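Local coordinates for NADH oxidoreductase (Mesorhizobium loti, PDB 3PI7), which probably binds NADPH and acts as an NAD(P)H-dependent oxidoreductase of the quinone reductase type, at residues Gln75-Glu86 and Phe110-Ala121. Numbering follows the deposited sequence.
With GOL (glycerol), chain B; PO4 (phosphate ion), chain E.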
loop_
_atom_site.group_PDB
_atom_site.type_symbol
_atom_site.label_atom_id
_atom_site.label_comp_id
_atom_site.label_asym_id
_atom_site.label_seq_id
_atom_site.Cartn_x
_atom_site.Cartn_y
_atom_site.Cartn_z
ATOM N N GLN A 75 2.487 8.672 -19.072
ATOM C CA GLN A 75 2.398 8.487 -20.516
ATOM C C GLN A 75 3.469 9.358 -21.143
ATOM O O GLN A 75 3.613 10.495 -20.715
ATOM C CB GLN A 75 0.992 8.911 -20.974
ATOM C CG GLN A 75 0.696 8.684 -22.437
ATOM C CD GLN A 75 -0.693 9.170 -22.752
ATOM O OE1 GLN A 75 -1.618 9.033 -21.950
ATOM N NE2 GLN A 75 -0.868 9.738 -23.927
ATOM N N PRO A 76 4.301 8.856 -22.074
ATOM C CA PRO A 76 5.358 9.708 -22.605
ATOM C C PRO A 76 4.844 10.715 -23.643
ATOM O O PRO A 76 3.857 10.489 -24.337
ATOM C CB PRO A 76 6.319 8.705 -23.243
ATOM C CG PRO A 76 5.426 7.601 -23.716
ATOM C CD PRO A 76 4.307 7.526 -22.701
ATOM N N ARG A 77 5.547 11.822 -23.743
ATOM C CA ARG A 77 5.263 12.858 -24.727
ATOM C C ARG A 77 5.787 12.437 -26.084
ATOM O O ARG A 77 6.844 11.800 -26.166
ATOM C CB ARG A 77 6.015 14.144 -24.292
ATOM C CG ARG A 77 5.443 14.780 -23.030
ATOM C CD ARG A 77 6.382 15.863 -22.484
ATOM N NE ARG A 77 7.746 15.366 -22.244
ATOM C CZ ARG A 77 8.697 16.069 -21.642
ATOM N NH1 ARG A 77 8.439 17.283 -21.181
ATOM N NH2 ARG A 77 9.924 15.571 -21.519
ATOM N N VAL A 78 5.092 12.831 -27.148
ATOM C CA VAL A 78 5.616 12.673 -28.495
ATOM C C VAL A 78 5.883 14.114 -28.953
ATOM O O VAL A 78 4.937 14.871 -29.159
ATOM C CB VAL A 78 4.699 11.875 -29.467
ATOM C CG1 VAL A 78 5.324 11.810 -30.870
ATOM C CG2 VAL A 78 4.466 10.469 -28.939
ATOM N N LYS A 79 7.154 14.515 -29.002
ATOM C CA LYS A 79 7.519 15.868 -29.409
ATOM C C LYS A 79 6.836 16.240 -30.719
ATOM O O LYS A 79 6.824 15.460 -31.669
ATOM C CB LYS A 79 9.052 15.999 -29.550
ATOM C CG LYS A 79 9.509 17.350 -30.073
ATOM C CD LYS A 79 11.017 17.575 -29.826
ATOM C CE LYS A 79 11.483 18.881 -30.435
ATOM N NZ LYS A 79 10.993 20.077 -29.690
ATOM N N GLY A 80 6.280 17.438 -30.743
ATOM C CA GLY A 80 5.641 17.995 -31.923
ATOM C C GLY A 80 4.172 17.674 -32.060
ATOM O O GLY A 80 3.542 18.120 -33.027
ATOM N N ARG A 81 3.613 16.862 -31.144
ATOM C CA ARG A 81 2.193 16.571 -31.190
ATOM C C ARG A 81 1.450 17.519 -30.294
ATOM O O ARG A 81 1.982 17.923 -29.264
ATOM C CB ARG A 81 1.888 15.116 -30.748
ATOM C CG ARG A 81 2.593 14.095 -31.580
ATOM C CD ARG A 81 2.154 14.105 -33.035
ATOM N NE ARG A 81 2.906 13.069 -33.740
ATOM C CZ ARG A 81 2.545 11.784 -33.757
ATOM N NH1 ARG A 81 1.430 11.393 -33.152
ATOM N NH2 ARG A 81 3.325 10.875 -34.329
ATOM N N PRO A 82 0.199 17.820 -30.632
ATOM C CA PRO A 82 -0.630 18.618 -29.728
ATOM C C PRO A 82 -0.907 17.843 -28.452
ATOM O O PRO A 82 -1.161 16.618 -28.473
ATOM C CB PRO A 82 -1.954 18.764 -30.513
ATOM C CG PRO A 82 -1.577 18.551 -31.944
ATOM C CD PRO A 82 -0.559 17.454 -31.848
ATOM N N ALA A 83 -0.812 18.541 -27.337
ATOM C CA ALA A 83 -1.149 18.006 -26.014
ATOM C C ALA A 83 -2.690 18.153 -25.803
ATOM O O ALA A 83 -3.374 18.647 -26.689
ATOM C CB ALA A 83 -0.370 18.781 -24.956
ATOM N N GLY A 84 -3.192 17.731 -24.640
ATOM C CA GLY A 84 -4.599 17.852 -24.289
ATOM C C GLY A 84 -5.271 16.506 -24.296
ATOM O O GLY A 84 -5.320 15.814 -25.322
ATOM N N PHE A 85 -5.786 16.118 -23.157
ATOM C CA PHE A 85 -6.373 14.787 -23.062
ATOM C C PHE A 85 -7.854 14.749 -23.354
ATOM O O PHE A 85 -8.333 13.672 -23.692
ATOM C CB PHE A 85 -6.125 14.188 -21.676
ATOM C CG PHE A 85 -4.709 13.705 -21.469
ATOM C CD1 PHE A 85 -4.104 12.853 -22.388
ATOM C CD2 PHE A 85 -3.993 14.070 -20.334
ATOM C CE1 PHE A 85 -2.777 12.443 -22.214
ATOM C CE2 PHE A 85 -2.688 13.614 -20.133
ATOM C CZ PHE A 85 -2.083 12.818 -21.084
ATOM N N GLU A 86 -8.609 15.827 -23.134
ATOM C CA GLU A 86 -10.042 15.752 -23.365
ATOM C C GLU A 86 -10.639 17.028 -23.937
ATOM O O GLU A 86 -10.097 18.115 -23.790
ATOM C CB GLU A 86 -10.839 15.346 -22.090
ATOM C CG GLU A 86 -11.125 16.422 -21.063
ATOM C CD GLU A 86 -11.918 16.054 -19.813
ATOM O OE1 GLU A 86 -12.875 15.239 -19.877
ATOM O OE2 GLU A 86 -11.590 16.637 -18.758
ATOM N N PHE A 110 -14.736 13.768 -25.707
ATOM C CA PHE A 110 -13.765 12.758 -26.094
ATOM C C PHE A 110 -12.528 12.796 -25.213
ATOM O O PHE A 110 -12.210 13.838 -24.652
ATOM C CB PHE A 110 -13.361 12.903 -27.563
ATOM C CG PHE A 110 -12.630 14.184 -27.849
ATOM C CD1 PHE A 110 -13.326 15.348 -28.162
ATOM C CD2 PHE A 110 -11.242 14.223 -27.839
ATOM C CE1 PHE A 110 -12.643 16.551 -28.409
ATOM C CE2 PHE A 110 -10.565 15.425 -28.057
ATOM C CZ PHE A 110 -11.273 16.572 -28.354
ATOM N N ALA A 111 -11.813 11.671 -25.172
ATOM C CA ALA A 111 -10.552 11.518 -24.466
ATOM C C ALA A 111 -9.572 11.004 -25.503
ATOM O O ALA A 111 -9.868 10.044 -26.214
ATOM C CB ALA A 111 -10.711 10.556 -23.283
ATOM N N THR A 112 -8.461 11.703 -25.672
ATOM C CA THR A 112 -7.499 11.351 -26.722
ATOM C C THR A 112 -6.637 10.164 -26.361
ATOM O O THR A 112 -6.116 9.499 -27.273
ATOM C CB THR A 112 -6.644 12.579 -27.067
ATOM O OG1 THR A 112 -5.991 13.021 -25.876
ATOM C CG2 THR A 112 -7.469 13.710 -27.598
ATOM N N GLY A 113 -6.505 9.879 -25.061
ATOM C CA GLY A 113 -5.752 8.744 -24.542
ATOM C C GLY A 113 -4.360 8.659 -25.118
ATOM O O GLY A 113 -3.565 9.576 -24.945
ATOM N N LEU A 114 -4.095 7.593 -25.845
ATOM C CA LEU A 114 -2.786 7.333 -26.452
ATOM C C LEU A 114 -2.762 7.682 -27.929
ATOM O O LEU A 114 -1.850 7.247 -28.646
ATOM C CB LEU A 114 -2.416 5.853 -26.282
ATOM C CG LEU A 114 -2.371 5.291 -24.869
ATOM C CD1 LEU A 114 -2.114 3.782 -24.922
ATOM C CD2 LEU A 114 -1.282 5.949 -24.060
ATOM N N SER A 115 -3.736 8.454 -28.414
ATOM C CA SER A 115 -3.738 8.759 -29.867
ATOM C C SER A 115 -2.529 9.612 -30.301
ATOM O O SER A 115 -2.110 9.560 -31.468
ATOM C CB SER A 115 -5.007 9.525 -30.249
ATOM O OG SER A 115 -4.904 10.882 -29.824
ATOM N N ASN A 116 -1.981 10.401 -29.360
ATOM C CA ASN A 116 -0.876 11.316 -29.618
ATOM C C ASN A 116 -1.281 12.421 -30.633
ATOM O O ASN A 116 -0.431 12.980 -31.316
ATOM C CB ASN A 116 0.387 10.562 -30.045
ATOM C CG ASN A 116 1.021 9.874 -28.855
ATOM O OD1 ASN A 116 1.166 10.483 -27.787
ATOM N ND2 ASN A 116 1.460 8.616 -29.035
ATOM N N TRP A 117 -2.574 12.788 -30.621
ATOM C CA TRP A 117 -3.183 13.919 -31.340
ATOM C C TRP A 117 -4.160 14.538 -30.371
ATOM O O TRP A 117 -5.345 14.209 -30.370
ATOM C CB TRP A 117 -3.865 13.481 -32.644
ATOM C CG TRP A 117 -2.873 12.973 -33.635
ATOM C CD1 TRP A 117 -2.608 11.672 -33.935
ATOM C CD2 TRP A 117 -1.893 13.755 -34.319
ATOM N NE1 TRP A 117 -1.581 11.601 -34.846
ATOM C CE2 TRP A 117 -1.098 12.863 -35.070
ATOM C CE3 TRP A 117 -1.638 15.135 -34.413
ATOM C CZ2 TRP A 117 -0.067 13.299 -35.892
ATOM C CZ3 TRP A 117 -0.600 15.570 -35.227
ATOM C CH2 TRP A 117 0.172 14.654 -35.952
ATOM N N GLY A 118 -3.622 15.388 -29.513
ATOM C CA GLY A 118 -4.348 15.971 -28.396
ATOM C C GLY A 118 -5.447 16.942 -28.698
ATOM O O GLY A 118 -5.550 17.470 -29.805
ATOM N N SER A 119 -6.198 17.284 -27.649
ATOM C CA SER A 119 -7.324 18.192 -27.817
ATOM C C SER A 119 -6.934 19.681 -27.915
ATOM O O SER A 119 -7.816 20.482 -28.171
ATOM C CB SER A 119 -8.292 18.013 -26.657
ATOM O OG SER A 119 -7.665 18.321 -25.428
ATOM N N TRP A 120 -5.683 20.069 -27.646
ATOM C CA TRP A 120 -5.264 21.493 -27.676
ATOM C C TRP A 120 -4.824 21.826 -29.109
ATOM O O TRP A 120 -3.661 22.128 -29.405
ATOM C CB TRP A 120 -4.173 21.787 -26.640
ATOM C CG TRP A 120 -4.601 21.549 -25.224
ATOM C CD1 TRP A 120 -5.840 21.186 -24.777
ATOM C CD2 TRP A 120 -3.769 21.627 -24.076
ATOM N NE1 TRP A 120 -5.824 21.025 -23.420
ATOM C CE2 TRP A 120 -4.570 21.303 -22.956
ATOM C CE3 TRP A 120 -2.424 21.942 -23.881
ATOM C CZ2 TRP A 120 -4.067 21.298 -21.658
ATOM C CZ3 TRP A 120 -1.926 21.945 -22.582
ATOM C CH2 TRP A 120 -2.731 21.580 -21.501
ATOM N N ALA A 121 -5.809 21.706 -30.004
ATOM C CA ALA A 121 -5.653 21.743 -31.433
ATOM C C ALA A 121 -6.989 21.936 -32.066
ATOM O O ALA A 121 -8.006 21.653 -31.439
ATOM C CB ALA A 121 -5.071 20.407 -31.886
HETATM C C1 GOL B . -0.819 13.251 -26.566
HETATM O O1 GOL B . -0.350 14.485 -26.994
HETATM C C2 GOL B . -2.192 13.316 -25.913
HETATM O O2 GOL B . -2.602 14.679 -25.815
HETATM C C3 GOL B . -2.988 12.377 -26.770
HETATM O O3 GOL B . -2.376 11.036 -26.578
HETATM P P PO4 E . 13.268 16.810 -20.934
HETATM O O1 PO4 E . 14.153 16.321 -19.681
HETATM O O2 PO4 E . 14.023 17.974 -21.707
HETATM O O3 PO4 E . 11.935 17.408 -20.376
HETATM O O4 PO4 E . 13.078 15.536 -21.880
HETATM O O HOH W 1 1.590 9.460 -25.379
HETATM O O HOH W 2 2.170 13.064 -27.311
HETATM O O HOH W 3 0.173 8.775 -33.626
HETATM O O HOH W 4 -7.302 11.072 -22.523
#
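Arg81 lays its guanidinium flat over one face of the Trp117 indole, the two planes only 10° apart, a cation-pi stack within the GroES-like domain. A bend at chi2 (-64°) folds the arginine chain back, and CD makes a CH-pi contact 3.7 Å from the centroid of the six-membered ring. At the edge of the same guanidinium, NH1 reaches Asn116 O at 3.1 Å; the acceptor lies in the guanidinium plane, although the donor stands well above the carbonyl plane. Pro82 packs beside this stack, with CD against Trp117 and CB against the methyl of Ala121, while Ile42 of strand 37-43 touches both Pro82 and Trp117.

Further along, the loop 75-86 passes close to the turn-rich 112-121 on its way into strand 86-94. Ala83 O accepts from Trp120 N, and Gly84, bare of a side chain, sets its CA over the five-membered ring of Trp120, 3.5 Å from the centroid. The indole NE1 is hydrogen-bonded to Ser60 O. Glu86 and Ala111 then form a non-hydrogen-bonded antiparallel pair where strands 86-94 and 107-111 meet.

A glycerol, probably from the crystallisation liquor, sits between the two segments; its O1 donates to Pro82 O and its O2 to Gly84 O, while O3 accepts from Asn116 N. Nearby, the extended side chain of Gln75 brings NE2 to 2.9 Å from Gly113 O. Gly84 O is gripped twice from 110-121: Ser119 N approaches from above its carbonyl plane, whereas Thr112 OG1 donates in that plane, onto a lone pair, at 2.9 Å.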